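Local coordinates for imine reductase (Bacillus cereus, PDB 4D3D), which catalyses the NADPH-dependent reduction of imines, converting the cyclic imine 2-methylpyrroline with S selectivity, at residues A37-E42 against E168-S173; T86-M91 against N109-T114; R131-G136 against T151-D156; L280-R285 against T297-I302. One frame throughout, in Å; residues are numbered along the deposited sequence. Where two conformers were deposited one is given.

Contact 1. Residues A37-E42 against E168-S173; sequences ADVFLE and EVLTSS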
loop_
_atom_site.group_PDB
_atom_site.type_symbol
_atom_site.label_atom_id
_atom_site.label_comp_id
_atom_site.label_asym_id
_atom_site.label_seq_id
_atom_site.Cartn_x
_atom_site.Cartn_y
_atom_site.Cartn_z
ATOM N N ALA B 37 -21.814 -24.041 -11.310
ATOM C CA ALA B 37 -22.807 -25.017 -11.713
ATOM C C ALA B 37 -23.450 -25.715 -10.490
ATOM O O ALA B 37 -24.636 -26.009 -10.446
ATOM C CB ALA B 37 -22.170 -26.039 -12.671
ATOM N N ASP B 38 -22.627 -26.022 -9.517
ATOM C CA ASP B 38 -23.085 -26.710 -8.293
ATOM C C ASP B 38 -24.137 -25.873 -7.541
ATOM O O ASP B 38 -25.217 -26.372 -7.129
ATOM C CB ASP B 38 -21.828 -26.967 -7.450
ATOM C CG ASP B 38 -21.948 -28.140 -6.572
ATOM O OD1 ASP B 38 -21.988 -29.280 -7.093
ATOM O OD2 ASP B 38 -21.985 -27.916 -5.354
ATOM N N VAL B 39 -23.852 -24.584 -7.390
ATOM C CA VAL B 39 -24.788 -23.683 -6.718
ATOM C C VAL B 39 -26.032 -23.465 -7.505
ATOM O O VAL B 39 -27.115 -23.462 -6.936
ATOM C CB VAL B 39 -24.155 -22.329 -6.415
ATOM C CG1 VAL B 39 -25.191 -21.290 -5.980
ATOM C CG2 VAL B 39 -23.149 -22.543 -5.328
ATOM N N PHE B 40 -25.912 -23.321 -8.836
ATOM C CA PHE B 40 -27.110 -23.268 -9.640
ATOM C C PHE B 40 -27.990 -24.545 -9.424
ATOM O O PHE B 40 -29.207 -24.401 -9.300
ATOM C CB PHE B 40 -26.798 -23.096 -11.150
ATOM C CG PHE B 40 -26.390 -21.706 -11.561
ATOM C CD1 PHE B 40 -27.132 -20.582 -11.194
ATOM C CD2 PHE B 40 -25.262 -21.528 -12.392
ATOM C CE1 PHE B 40 -26.734 -19.294 -11.574
ATOM C CE2 PHE B 40 -24.887 -20.246 -12.836
ATOM C CZ PHE B 40 -25.635 -19.134 -12.429
ATOM N N LEU B 41 -27.366 -25.735 -9.422
ATOM C CA LEU B 41 -28.121 -27.009 -9.234
ATOM C C LEU B 41 -28.819 -27.032 -7.880
ATOM O O LEU B 41 -30.002 -27.375 -7.780
ATOM C CB LEU B 41 -27.224 -28.260 -9.370
ATOM C CG LEU B 41 -26.825 -28.568 -10.832
ATOM C CD1 LEU B 41 -25.654 -29.547 -10.873
ATOM C CD2 LEU B 41 -28.013 -29.057 -11.693
ATOM N N GLU B 42 -28.096 -26.610 -6.873
ATOM C CA GLU B 42 -28.663 -26.523 -5.527
ATOM C C GLU B 42 -29.902 -25.622 -5.468
ATOM O O GLU B 42 -30.826 -25.923 -4.736
ATOM C CB GLU B 42 -27.602 -26.029 -4.567
ATOM C CG GLU B 42 -28.052 -25.910 -3.115
ATOM C CD GLU B 42 -26.967 -25.317 -2.244
ATOM O OE1 GLU B 42 -25.798 -25.334 -2.688
ATOM O OE2 GLU B 42 -27.292 -24.832 -1.132
ATOM N N GLU B 168 -27.083 -13.172 -9.297
ATOM C CA GLU B 168 -27.067 -13.017 -7.811
ATOM C C GLU B 168 -27.337 -14.297 -7.015
ATOM O O GLU B 168 -27.150 -14.338 -5.795
ATOM C CB GLU B 168 -27.998 -11.854 -7.412
ATOM C CG GLU B 168 -27.384 -10.516 -7.736
ATOM C CD GLU B 168 -28.249 -9.315 -7.439
ATOM O OE1 GLU B 168 -29.383 -9.449 -6.969
ATOM O OE2 GLU B 168 -27.805 -8.205 -7.711
ATOM N N VAL B 169 -27.686 -15.387 -7.702
ATOM C CA VAL B 169 -27.617 -16.697 -7.073
ATOM C C VAL B 169 -26.158 -17.075 -6.731
ATOM O O VAL B 169 -25.877 -17.750 -5.735
ATOM C CB VAL B 169 -28.215 -17.757 -8.020
ATOM C CG1 VAL B 169 -28.004 -19.156 -7.481
ATOM C CG2 VAL B 169 -29.665 -17.428 -8.306
ATOM N N LEU B 170 -25.204 -16.595 -7.535
ATOM C CA LEU B 170 -23.795 -16.906 -7.322
ATOM C C LEU B 170 -23.110 -16.051 -6.229
ATOM O O LEU B 170 -22.347 -16.578 -5.406
ATOM C CB LEU B 170 -23.010 -16.744 -8.646
ATOM C CG LEU B 170 -23.543 -17.601 -9.793
ATOM C CD1 LEU B 170 -22.665 -17.346 -10.997
ATOM C CD2 LEU B 170 -23.600 -19.103 -9.441
ATOM N N THR B 171 -23.305 -14.748 -6.301
ATOM C CA THR B 171 -22.720 -13.757 -5.393
ATOM C C THR B 171 -23.573 -12.484 -5.422
ATOM O O THR B 171 -24.429 -12.323 -6.310
ATOM C CB THR B 171 -21.257 -13.307 -5.789
ATOM O OG1 THR B 171 -21.307 -12.437 -6.935
ATOM C CG2 THR B 171 -20.329 -14.412 -6.094
ATOM N N SER B 172 -23.332 -11.541 -4.489
ATOM C CA SER B 172 -23.843 -10.187 -4.624
ATOM C C SER B 172 -23.171 -9.488 -5.814
ATOM O O SER B 172 -22.114 -9.907 -6.243
ATOM C CB SER B 172 -23.654 -9.384 -3.338
ATOM O OG SER B 172 -24.460 -10.010 -2.352
ATOM N N SER B 173 -23.833 -8.509 -6.377
ATOM C CA SER B 173 -23.338 -7.847 -7.576
ATOM C C SER B 173 -22.908 -6.422 -7.282
ATOM O O SER B 173 -23.434 -5.745 -6.385
ATOM C CB SER B 173 -24.408 -7.851 -8.643
ATOM O OG SER B 173 -25.507 -7.045 -8.260
#
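Phe-40 and Leu-170 meet at about a right angle, the leucine branch standing over one face of the aromatic ring. This joins the last turns of helix 31-42, the first helix of the N-terminal Rossmann-type domain, to the end of helix 157-170, just where the chain passes into the outer strand 171-175. Leu-170 CD2 lies 3.8 Å from the ring centroid and 17° off the ring normal, a CH-pi contact displaced toward the CZ rim, where CG and CD1 of the leucine also come close. The ring gets there because Phe-40 CG is anti to its own carbonyl carbon (chi1 -76°), carrying the phenyl group across to the neighbouring helix end. Val-47 of strand 46-50 and the ring of Tyr-45 also pack against the phenyl group.

Beside this pair, Val-39 and Val-169 run past one another in opposite directions, and their CG1 methyls meet at 3.8 Å. Val-169 CG1 also approaches Phe-40 CD1 at 4.1 Å, so Val-169 touches both Val-39 and the phenyl ring. No hydrogen bond spans the two segments, and what passes between them is apolar packing. The polar groups of 168-173 look elsewhere: Glu-168 makes a salt bridge to Arg-164, while Thr-171 bonds to Thr-151 on the adjacent strand. Val-39 CG1 also lies 3.6 Å from the backbone carbonyl oxygen Val-169 O.

Contact 2. Residues T86-M91 against N109-T114; sequences TDYNVM and NLSSDT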
loop_
_atom_site.group_PDB
_atom_site.type_symbol
_atom_site.label_atom_id
_atom_site.label_comp_id
_atom_site.label_asym_id
_atom_site.label_seq_id
_atom_site.Cartn_x
_atom_site.Cartn_y
_atom_site.Cartn_z
ATOM N N THR B 86 -10.376 -20.039 -18.856
ATOM C CA THR B 86 -9.095 -19.618 -18.286
ATOM C C THR B 86 -8.573 -18.299 -18.885
ATOM O O THR B 86 -7.801 -17.612 -18.243
ATOM C CB THR B 86 -8.003 -20.728 -18.440
ATOM O OG1 THR B 86 -7.859 -21.057 -19.820
ATOM C CG2 THR B 86 -8.321 -21.991 -17.635
ATOM N N ASP B 87 -8.998 -17.935 -20.115
ATOM C CA ASP B 87 -8.486 -16.771 -20.831
ATOM C C ASP B 87 -9.512 -16.353 -21.875
ATOM O O ASP B 87 -10.262 -17.229 -22.342
ATOM C CB ASP B 87 -7.220 -17.170 -21.577
ATOM C CG ASP B 87 -6.382 -15.978 -22.042
ATOM O OD1 ASP B 87 -6.590 -15.394 -23.138
ATOM O OD2 ASP B 87 -5.432 -15.656 -21.313
ATOM N N TYR B 88 -9.499 -15.101 -22.312
ATOM C CA TYR B 88 -10.334 -14.706 -23.463
ATOM C C TYR B 88 -9.956 -15.387 -24.765
ATOM O O TYR B 88 -10.860 -15.619 -25.664
ATOM C CB TYR B 88 -10.289 -13.179 -23.699
ATOM C CG TYR B 88 -11.207 -12.397 -22.805
ATOM C CD1 TYR B 88 -10.854 -12.059 -21.480
ATOM C CD2 TYR B 88 -12.471 -11.990 -23.284
ATOM C CE1 TYR B 88 -11.730 -11.347 -20.668
ATOM C CE2 TYR B 88 -13.324 -11.264 -22.484
ATOM C CZ TYR B 88 -12.977 -10.928 -21.217
ATOM O OH TYR B 88 -13.934 -10.300 -20.443
ATOM N N ASN B 89 -8.679 -15.770 -24.918
ATOM C CA ASN B 89 -8.339 -16.541 -26.121
ATOM C C ASN B 89 -9.140 -17.828 -26.330
ATOM O O ASN B 89 -9.368 -18.229 -27.508
ATOM C CB ASN B 89 -6.847 -16.817 -26.231
ATOM C CG ASN B 89 -6.113 -15.544 -26.517
ATOM O OD1 ASN B 89 -6.729 -14.550 -26.961
ATOM N ND2 ASN B 89 -4.870 -15.512 -26.177
ATOM N N VAL B 90 -9.511 -18.454 -25.231
ATOM C CA VAL B 90 -10.270 -19.705 -25.262
ATOM C C VAL B 90 -11.629 -19.308 -25.894
ATOM O O VAL B 90 -12.151 -20.032 -26.694
ATOM C CB VAL B 90 -10.512 -20.362 -23.885
ATOM C CG1 VAL B 90 -11.402 -21.580 -24.017
ATOM C CG2 VAL B 90 -9.171 -20.787 -23.251
ATOM N N MET B 91 -12.215 -18.180 -25.469
ATOM C CA MET B 91 -13.508 -17.747 -26.051
ATOM C C MET B 91 -13.508 -17.686 -27.552
ATOM O O MET B 91 -14.385 -18.257 -28.210
ATOM C CB MET B 91 -14.006 -16.395 -25.460
ATOM C CG MET B 91 -15.410 -16.103 -25.846
ATOM S SD MET B 91 -15.913 -14.345 -25.899
ATOM C CE MET B 91 -14.940 -13.741 -27.223
ATOM N N ASN B 109 -18.590 -13.165 -19.384
ATOM C CA ASN B 109 -17.171 -13.507 -19.450
ATOM C C ASN B 109 -16.582 -13.262 -18.112
ATOM O O ASN B 109 -16.487 -12.089 -17.709
ATOM C CB ASN B 109 -16.448 -12.581 -20.427
ATOM C CG ASN B 109 -16.221 -13.217 -21.756
ATOM O OD1 ASN B 109 -16.935 -12.934 -22.765
ATOM N ND2 ASN B 109 -15.291 -14.157 -21.770
ATOM N N LEU B 110 -16.087 -14.314 -17.483
ATOM C CA LEU B 110 -15.401 -14.177 -16.172
ATOM C C LEU B 110 -13.892 -14.269 -16.207
ATOM O O LEU B 110 -13.276 -14.205 -15.174
ATOM C CB LEU B 110 -15.931 -15.224 -15.212
ATOM C CG LEU B 110 -17.458 -15.268 -15.063
ATOM C CD1 LEU B 110 -17.883 -16.494 -14.238
ATOM C CD2 LEU B 110 -18.052 -14.013 -14.482
ATOM N N SER B 111 -13.242 -14.384 -17.353
ATOM C CA SER B 111 -11.785 -14.453 -17.370
ATOM C C SER B 111 -11.186 -13.144 -16.806
ATOM O O SER B 111 -11.632 -12.061 -17.198
ATOM C CB SER B 111 -11.298 -14.629 -18.796
ATOM O OG SER B 111 -11.727 -15.891 -19.380
ATOM N N SER B 112 -10.158 -13.239 -15.959
ATOM C CA SER B 112 -9.371 -12.045 -15.553
ATOM C C SER B 112 -8.367 -11.626 -16.622
ATOM O O SER B 112 -7.483 -12.411 -17.047
ATOM C CB SER B 112 -8.689 -12.321 -14.171
ATOM O OG SER B 112 -7.986 -11.180 -13.710
ATOM N N ASP B 113 -8.524 -10.396 -17.080
ATOM C CA ASP B 113 -7.688 -9.794 -18.048
ATOM C C ASP B 113 -7.899 -8.272 -17.979
ATOM O O ASP B 113 -8.421 -7.749 -16.943
ATOM C CB ASP B 113 -7.969 -10.380 -19.489
ATOM C CG ASP B 113 -6.724 -10.389 -20.376
ATOM O OD1 ASP B 113 -5.892 -9.409 -20.519
ATOM O OD2 ASP B 113 -6.521 -11.425 -21.043
ATOM N N THR B 114 -7.338 -7.604 -18.969
ATOM C CA THR B 114 -7.295 -6.210 -19.026
ATOM C C THR B 114 -8.720 -5.684 -19.425
ATOM O O THR B 114 -9.574 -6.396 -20.021
ATOM C CB THR B 114 -6.256 -5.696 -19.980
ATOM O OG1 THR B 114 -6.623 -5.898 -21.362
ATOM C CG2 THR B 114 -4.831 -6.307 -19.698
HETATM O O HOH W 1 -6.972 -14.700 -18.156
HETATM O O HOH W 2 -13.957 -10.769 -18.044
#
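The first turn of helix 88-95 rests on the loop that follows strand 106-109, and Tyr-88 does most of the touching, with its ring lodged among Asn-109, Ser-111 and Asp-113. Tyr-88 CG, anti to the carbonyl carbon (chi1 -81°), swings the ring over to the loop. The ring and the Asn-109 amide are nearly parallel, their planes 18° apart, with Tyr-88 CE2 3.6 Å from Asn-109 CG. Farther out, Tyr-88 OH reaches Asn-109 CB at 3.4 Å. On the CD1 side the ring meets Ser-111 O, 3.5 Å from Tyr-88 CE1, and Asp-113 CB, 3.9 Å from Tyr-88 CD1. Met-91, further along the helix, comes across the same amide at about a right angle and sets its SD 3.6 Å from Asn-109 OD1.

These loops follow parallel strands 80-83 and 106-109 of the Rossmann-type sheet, at the strand ends where dinucleotides usually bind in this fold. The side chain of Thr-86 lies near a glycine-rich sequence of Rossmann type, consistent with a place beside the NADPH site.

No direct hydrogen bond crosses the contact; water does the bridging. One molecule donates to both Thr-86 O and Ser-112 O. A second donates to Asn-109 O and Ser-111 O; its 2.4 Å separation from Tyr-88 OH is doubtfully short. Tyr-88 N is buried without a partner in the model. Farther along, Thr-114 caps helix 115-127 through Lys-117 N, and its OG1 also bonds to Glu-268 of the second subunit.

Contact 3. Residues R131-G136 against T151-D156; sequences RHITGG and TYYSGD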
loop_
_atom_site.group_PDB
_atom_site.type_symbol
_atom_site.label_atom_id
_atom_site.label_comp_id
_atom_site.label_asym_id
_atom_site.label_seq_id
_atom_site.Cartn_x
_atom_site.Cartn_y
_atom_site.Cartn_z
ATOM N N ARG B 131 -24.840 -10.401 -26.942
ATOM C CA ARG B 131 -24.509 -9.358 -25.942
ATOM C C ARG B 131 -23.505 -9.901 -24.910
ATOM O O ARG B 131 -23.465 -11.109 -24.707
ATOM C CB ARG B 131 -25.818 -8.922 -25.300
ATOM C CG ARG B 131 -26.842 -8.230 -26.244
ATOM C CD ARG B 131 -26.288 -6.895 -26.803
ATOM N N HIS B 132 -22.721 -9.019 -24.257
ATOM C CA HIS B 132 -21.560 -9.390 -23.411
ATOM C C HIS B 132 -21.711 -8.724 -22.035
ATOM O O HIS B 132 -22.040 -7.552 -22.001
ATOM C CB HIS B 132 -20.287 -8.985 -24.065
ATOM C CG HIS B 132 -19.045 -9.192 -23.235
ATOM N ND1 HIS B 132 -18.596 -8.290 -22.290
ATOM C CD2 HIS B 132 -18.138 -10.186 -23.250
ATOM C CE1 HIS B 132 -17.457 -8.710 -21.767
ATOM N NE2 HIS B 132 -17.178 -9.881 -22.303
ATOM N N ILE B 133 -21.651 -9.513 -20.960
ATOM C CA ILE B 133 -21.527 -8.948 -19.571
ATOM C C ILE B 133 -20.155 -9.345 -19.078
ATOM O O ILE B 133 -19.721 -10.521 -19.208
ATOM C CB ILE B 133 -22.612 -9.406 -18.649
ATOM C CG1 ILE B 133 -24.009 -8.970 -19.084
ATOM C CG2 ILE B 133 -22.378 -8.887 -17.253
ATOM C CD1 ILE B 133 -25.055 -9.781 -18.348
ATOM N N THR B 134 -19.391 -8.340 -18.586
ATOM C CA THR B 134 -18.084 -8.603 -18.001
ATOM C C THR B 134 -18.248 -8.841 -16.547
ATOM O O THR B 134 -18.850 -8.028 -15.878
ATOM C CB THR B 134 -17.102 -7.420 -18.221
ATOM O OG1 THR B 134 -17.130 -7.093 -19.604
ATOM C CG2 THR B 134 -15.639 -7.774 -17.848
ATOM N N GLY B 135 -17.631 -9.896 -16.011
ATOM C CA GLY B 135 -17.662 -10.124 -14.579
ATOM C C GLY B 135 -16.242 -10.309 -13.992
ATOM O O GLY B 135 -15.430 -11.020 -14.558
ATOM N N GLY B 136 -15.990 -9.649 -12.867
ATOM C CA GLY B 136 -14.746 -9.686 -12.099
ATOM C C GLY B 136 -15.032 -10.289 -10.734
ATOM O O GLY B 136 -15.459 -9.596 -9.835
ATOM N N THR B 151 -19.145 -9.784 -6.950
ATOM C CA THR B 151 -18.538 -9.772 -8.306
ATOM C C THR B 151 -18.804 -8.428 -8.971
ATOM O O THR B 151 -19.934 -7.856 -8.901
ATOM C CB THR B 151 -19.206 -10.875 -9.116
ATOM O OG1 THR B 151 -18.930 -12.150 -8.497
ATOM C CG2 THR B 151 -18.752 -10.898 -10.563
ATOM N N TYR B 152 -17.786 -7.817 -9.561
ATOM C CA TYR B 152 -17.967 -6.597 -10.348
ATOM C C TYR B 152 -18.588 -6.945 -11.697
ATOM O O TYR B 152 -18.160 -7.883 -12.317
ATOM C CB TYR B 152 -16.614 -5.959 -10.683
ATOM C CG TYR B 152 -15.797 -5.457 -9.508
ATOM C CD1 TYR B 152 -16.297 -4.477 -8.696
ATOM C CD2 TYR B 152 -14.538 -5.932 -9.251
ATOM C CE1 TYR B 152 -15.565 -3.990 -7.618
ATOM C CE2 TYR B 152 -13.799 -5.441 -8.160
ATOM C CZ TYR B 152 -14.357 -4.506 -7.329
ATOM O OH TYR B 152 -13.677 -3.944 -6.215
ATOM N N TYR B 153 -19.568 -6.184 -12.145
ATOM C CA TYR B 153 -20.143 -6.374 -13.444
ATOM C C TYR B 153 -20.210 -5.124 -14.234
ATOM O O TYR B 153 -20.342 -4.000 -13.729
ATOM C CB TYR B 153 -21.578 -6.924 -13.280
ATOM C CG TYR B 153 -21.673 -8.370 -12.886
ATOM C CD1 TYR B 153 -21.259 -9.359 -13.741
ATOM C CD2 TYR B 153 -22.078 -8.732 -11.591
ATOM C CE1 TYR B 153 -21.341 -10.693 -13.387
ATOM C CE2 TYR B 153 -22.156 -10.073 -11.209
ATOM C CZ TYR B 153 -21.785 -11.053 -12.095
ATOM O OH TYR B 153 -21.825 -12.402 -11.810
ATOM N N SER B 154 -19.991 -5.232 -15.553
ATOM C CA SER B 154 -20.146 -4.077 -16.428
ATOM C C SER B 154 -20.570 -4.483 -17.838
ATOM O O SER B 154 -20.430 -5.663 -18.222
ATOM C CB SER B 154 -18.901 -3.186 -16.524
ATOM O OG SER B 154 -17.797 -3.853 -17.090
ATOM N N GLY B 155 -21.059 -3.519 -18.593
ATOM C CA GLY B 155 -21.687 -3.821 -19.898
ATOM C C GLY B 155 -23.076 -3.140 -19.940
ATOM O O GLY B 155 -23.412 -2.282 -19.132
ATOM N N ASP B 156 -23.861 -3.439 -20.960
ATOM C CA ASP B 156 -25.145 -2.746 -21.143
ATOM C C ASP B 156 -26.034 -2.906 -19.934
ATOM O O ASP B 156 -26.274 -4.014 -19.450
ATOM C CB ASP B 156 -25.895 -3.246 -22.397
ATOM C CG ASP B 156 -25.598 -2.426 -23.636
ATOM O OD1 ASP B 156 -24.595 -1.641 -23.684
ATOM O OD2 ASP B 156 -26.415 -2.576 -24.581
#
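Thr-134 and Ser-154 face each other as a hydrogen-bonded antiparallel pair, and two residues on Gly-136 and Tyr-152 repeat the pattern. Strands 131-137 and 149-155 form a beta hairpin at which the Rossmann-type sheet turns round: 149-155 and its neighbour 171-175 run against the parallel strands before them. Four backbone bonds zip it: Thr-134 N gives to Ser-154 O at 2.9 Å, nearly along the C=O axis, and Ser-154 N returns a bond to Thr-134 O at 3.0 Å. The Gly-136 and Tyr-152 pair is less even. Gly-136 N lies in the carbonyl plane of Tyr-152 O, whereas Tyr-152 N sits 36° above the plane of Gly-136 O.

Between them comes the non-hydrogen-bonded pair Gly-135 and Tyr-153, with CA atoms 4.6 Å apart. The glycine lets the Tyr-153 ring lie close over the opposite strand: CE1 of the tyrosine is 3.9 Å from Gly-135 CA, and its CD1 touches Ile-133 CG2 at 3.7 Å. Tyr-153 CG is anti to its carbonyl carbon (chi1 -75°), which brings the ring back toward these residues.

Outward from this shell, Phe-160 and Leu-167 of helix 157-170 pack against Tyr-153. On the other face, Thr-134 OG1 bonds to Pro-180 O and Ser-154 OG to Ala-183 N and Asp-179 O, linking the hairpin to the chain leading into helix 182-210 and to its first turn. Back on the tyrosine face, Thr-151 CG2 stands 3.4 Å above the plane of the Tyr-153 ring, toward its rim.

Contact 4. Residues L280-R285 against T297-I302; sequences LEVFRR and TSLIEI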
loop_
_atom_site.group_PDB
_atom_site.type_symbol
_atom_site.label_atom_id
_atom_site.label_comp_id
_atom_site.label_asym_id
_atom_site.label_seq_id
_atom_site.Cartn_x
_atom_site.Cartn_y
_atom_site.Cartn_z
ATOM N N LEU B 280 12.083 5.733 -4.847
ATOM C CA LEU B 280 13.015 6.857 -4.861
ATOM C C LEU B 280 13.140 7.474 -6.290
ATOM O O LEU B 280 13.116 8.678 -6.457
ATOM C CB LEU B 280 14.417 6.403 -4.379
ATOM C CG LEU B 280 15.465 7.522 -4.323
ATOM C CD1 LEU B 280 14.963 8.622 -3.398
ATOM C CD2 LEU B 280 16.804 6.967 -3.901
ATOM N N GLU B 281 13.245 6.643 -7.299
ATOM C CA GLU B 281 13.398 7.143 -8.657
ATOM C C GLU B 281 12.153 7.854 -9.176
ATOM O O GLU B 281 12.235 8.812 -9.946
ATOM C CB GLU B 281 13.872 6.047 -9.579
ATOM C CG GLU B 281 14.060 6.498 -11.069
ATOM C CD GLU B 281 15.103 7.620 -11.319
ATOM O OE1 GLU B 281 15.951 7.937 -10.401
ATOM O OE2 GLU B 281 15.029 8.210 -12.465
ATOM N N VAL B 282 10.976 7.429 -8.770
ATOM C CA VAL B 282 9.737 8.168 -9.065
ATOM C C VAL B 282 9.827 9.588 -8.468
ATOM O O VAL B 282 9.532 10.599 -9.139
ATOM C CB VAL B 282 8.474 7.439 -8.576
ATOM C CG1 VAL B 282 7.260 8.288 -8.829
ATOM C CG2 VAL B 282 8.281 6.101 -9.285
ATOM N N PHE B 283 10.143 9.654 -7.168
ATOM C CA PHE B 283 10.325 10.965 -6.484
ATOM C C PHE B 283 11.351 11.834 -7.206
ATOM O O PHE B 283 11.098 13.032 -7.401
ATOM C CB PHE B 283 10.726 10.783 -5.034
ATOM C CG PHE B 283 9.531 10.560 -4.088
ATOM C CD1 PHE B 283 8.904 9.332 -4.009
ATOM C CD2 PHE B 283 9.073 11.594 -3.305
ATOM C CE1 PHE B 283 7.774 9.205 -3.226
ATOM C CE2 PHE B 283 7.959 11.434 -2.453
ATOM C CZ PHE B 283 7.346 10.206 -2.425
ATOM N N ARG B 284 12.478 11.257 -7.576
ATOM C CA ARG B 284 13.513 12.023 -8.286
ATOM C C ARG B 284 13.043 12.527 -9.624
ATOM O O ARG B 284 13.321 13.678 -9.982
ATOM C CB ARG B 284 14.795 11.258 -8.394
ATOM C CG ARG B 284 15.521 11.094 -7.075
ATOM C CD ARG B 284 16.979 10.644 -7.161
ATOM N NE ARG B 284 17.798 11.671 -7.902
ATOM C CZ ARG B 284 18.371 12.798 -7.398
ATOM N NH1 ARG B 284 18.285 13.160 -6.073
ATOM N NH2 ARG B 284 19.081 13.596 -8.222
ATOM N N ARG B 285 12.282 11.738 -10.348
ATOM C CA ARG B 285 11.720 12.219 -11.585
ATOM C C ARG B 285 10.779 13.358 -11.399
ATOM O O ARG B 285 10.756 14.291 -12.171
ATOM C CB ARG B 285 11.048 11.023 -12.356
ATOM C CG ARG B 285 12.057 10.047 -12.888
ATOM C CD ARG B 285 11.494 8.614 -13.009
ATOM N NE ARG B 285 10.530 8.517 -13.998
ATOM C CZ ARG B 285 9.694 7.458 -14.179
ATOM N NH1 ARG B 285 9.567 6.360 -13.313
ATOM N NH2 ARG B 285 8.920 7.596 -15.184
ATOM N N THR B 297 1.475 14.361 -4.328
ATOM C CA THR B 297 0.407 13.916 -5.259
ATOM C C THR B 297 0.752 14.302 -6.690
ATOM O O THR B 297 0.264 13.710 -7.628
ATOM C CB THR B 297 -0.994 14.388 -4.885
ATOM O OG1 THR B 297 -1.056 15.814 -4.894
ATOM C CG2 THR B 297 -1.383 13.859 -3.556
ATOM N N SER B 298 1.632 15.288 -6.819
ATOM C CA SER B 298 2.099 15.719 -8.123
ATOM C C SER B 298 2.792 14.565 -8.876
ATOM O O SER B 298 2.943 14.678 -10.118
ATOM C CB SER B 298 3.053 16.928 -8.034
ATOM O OG SER B 298 4.266 16.658 -7.356
ATOM N N LEU B 299 3.281 13.556 -8.179
ATOM C CA LEU B 299 3.846 12.358 -8.832
ATOM C C LEU B 299 2.878 11.587 -9.746
ATOM O O LEU B 299 3.357 10.838 -10.621
ATOM C CB LEU B 299 4.526 11.426 -7.851
ATOM C CG LEU B 299 5.677 11.995 -7.000
ATOM C CD1 LEU B 299 6.144 11.059 -5.929
ATOM C CD2 LEU B 299 6.827 12.415 -7.917
ATOM N N ILE B 300 1.607 11.880 -9.663
ATOM C CA ILE B 300 0.678 11.286 -10.615
ATOM C C ILE B 300 1.003 11.747 -12.041
ATOM O O ILE B 300 0.803 11.023 -12.995
ATOM C CB ILE B 300 -0.769 11.508 -10.188
ATOM C CG1 ILE B 300 -1.635 10.432 -10.877
ATOM C CG2 ILE B 300 -1.204 12.867 -10.513
ATOM C CD1 ILE B 300 -3.070 10.394 -10.447
ATOM N N GLU B 301 1.643 12.908 -12.160
ATOM C CA GLU B 301 2.103 13.371 -13.462
ATOM C C GLU B 301 3.202 12.545 -14.030
ATOM O O GLU B 301 3.264 12.404 -15.293
ATOM C CB GLU B 301 2.542 14.851 -13.428
ATOM C CG GLU B 301 1.446 15.773 -12.907
ATOM C CD GLU B 301 0.075 15.696 -13.640
ATOM O OE1 GLU B 301 0.027 15.489 -14.852
ATOM O OE2 GLU B 301 -0.969 15.859 -12.979
ATOM N N ILE B 302 4.087 11.984 -13.195
ATOM C CA ILE B 302 5.086 11.099 -13.641
ATOM C C ILE B 302 4.448 9.772 -14.132
ATOM O O ILE B 302 4.863 9.243 -15.172
ATOM C CB ILE B 302 6.134 10.819 -12.535
ATOM C CG1 ILE B 302 6.888 12.112 -12.191
ATOM C CG2 ILE B 302 7.080 9.700 -12.935
ATOM C CD1 ILE B 302 7.623 12.713 -13.365
#
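Arg-285 meets Ile-302 at its root and again at its guanidinium. Arg-285 CB lies 4.0 Å from Ile-302 CD1, a methyl that also nestles against the arginine carbonyl. The chain then bends at chi3 (68°), folding the guanidinium back so that Ile-302 CG2 sits over one of its faces. NE and CZ both feel that methyl, and NH2 comes nearest, 3.6 Å from Ile-302 CG2. At the tip, NH2 turns to the dimer partner, forming a salt bridge with Asp-272 of the second subunit.

Two residues before the arginine, Phe-283 of helix 274-288 meets Leu-299 of the other segment. Leu-299 CD1 stands over the centre of the phenyl ring, 3.6 Å from the centroid and 6° off the normal, so the CH-pi contact is nearly vertical. The other branch, Leu-299 CD2, lies 3.5 Å from Val-282 O. Val-282 CG1 bridges the two clusters, touching Leu-299 CD1 at 4.2 Å and Ile-302 CG2 at 4.3 Å.

The contact closes the end of the all-helical C-terminal domain, setting short helix 300-304 against helix 274-288. Trp-195 of the second subunit meets the Phe-283 ring edge-to-face, and Leu-199 of that subunit packs on Val-282, Phe-283 and Leu-299. With no hydrogen bond between the segments, cohesion is apolar; the arginine plays two parts, lending one guanidinium face to the isoleucine methyl while its charge is paired with Asp-272 of the second subunit.

How the contacts relate
Contacts 1, 2 and 3 belong to the Rossmann-type domain; contact 4 lies in the helical C-terminal domain, its centre about 45 Å from that of contact 1. Contact 3 lies within the sheet, a strand pair held by backbone bonds, and all ten of its touching residues are buried. The others mix buried with partly exposed residues, and contact 2 includes exposed Thr-86. Contacts 1 and 2 adjoin contact 3 without touching each other: Thr-171 and Ser-172 bond to Thr-151, and Asn-109 bonds to Ile-133 and Gly-135. Contact 1 is apolar, while contact 2 mixes an aromatic ring with amide and water. Contacts 2 and 4 both reach the second subunit; contact 1 touches no other chain.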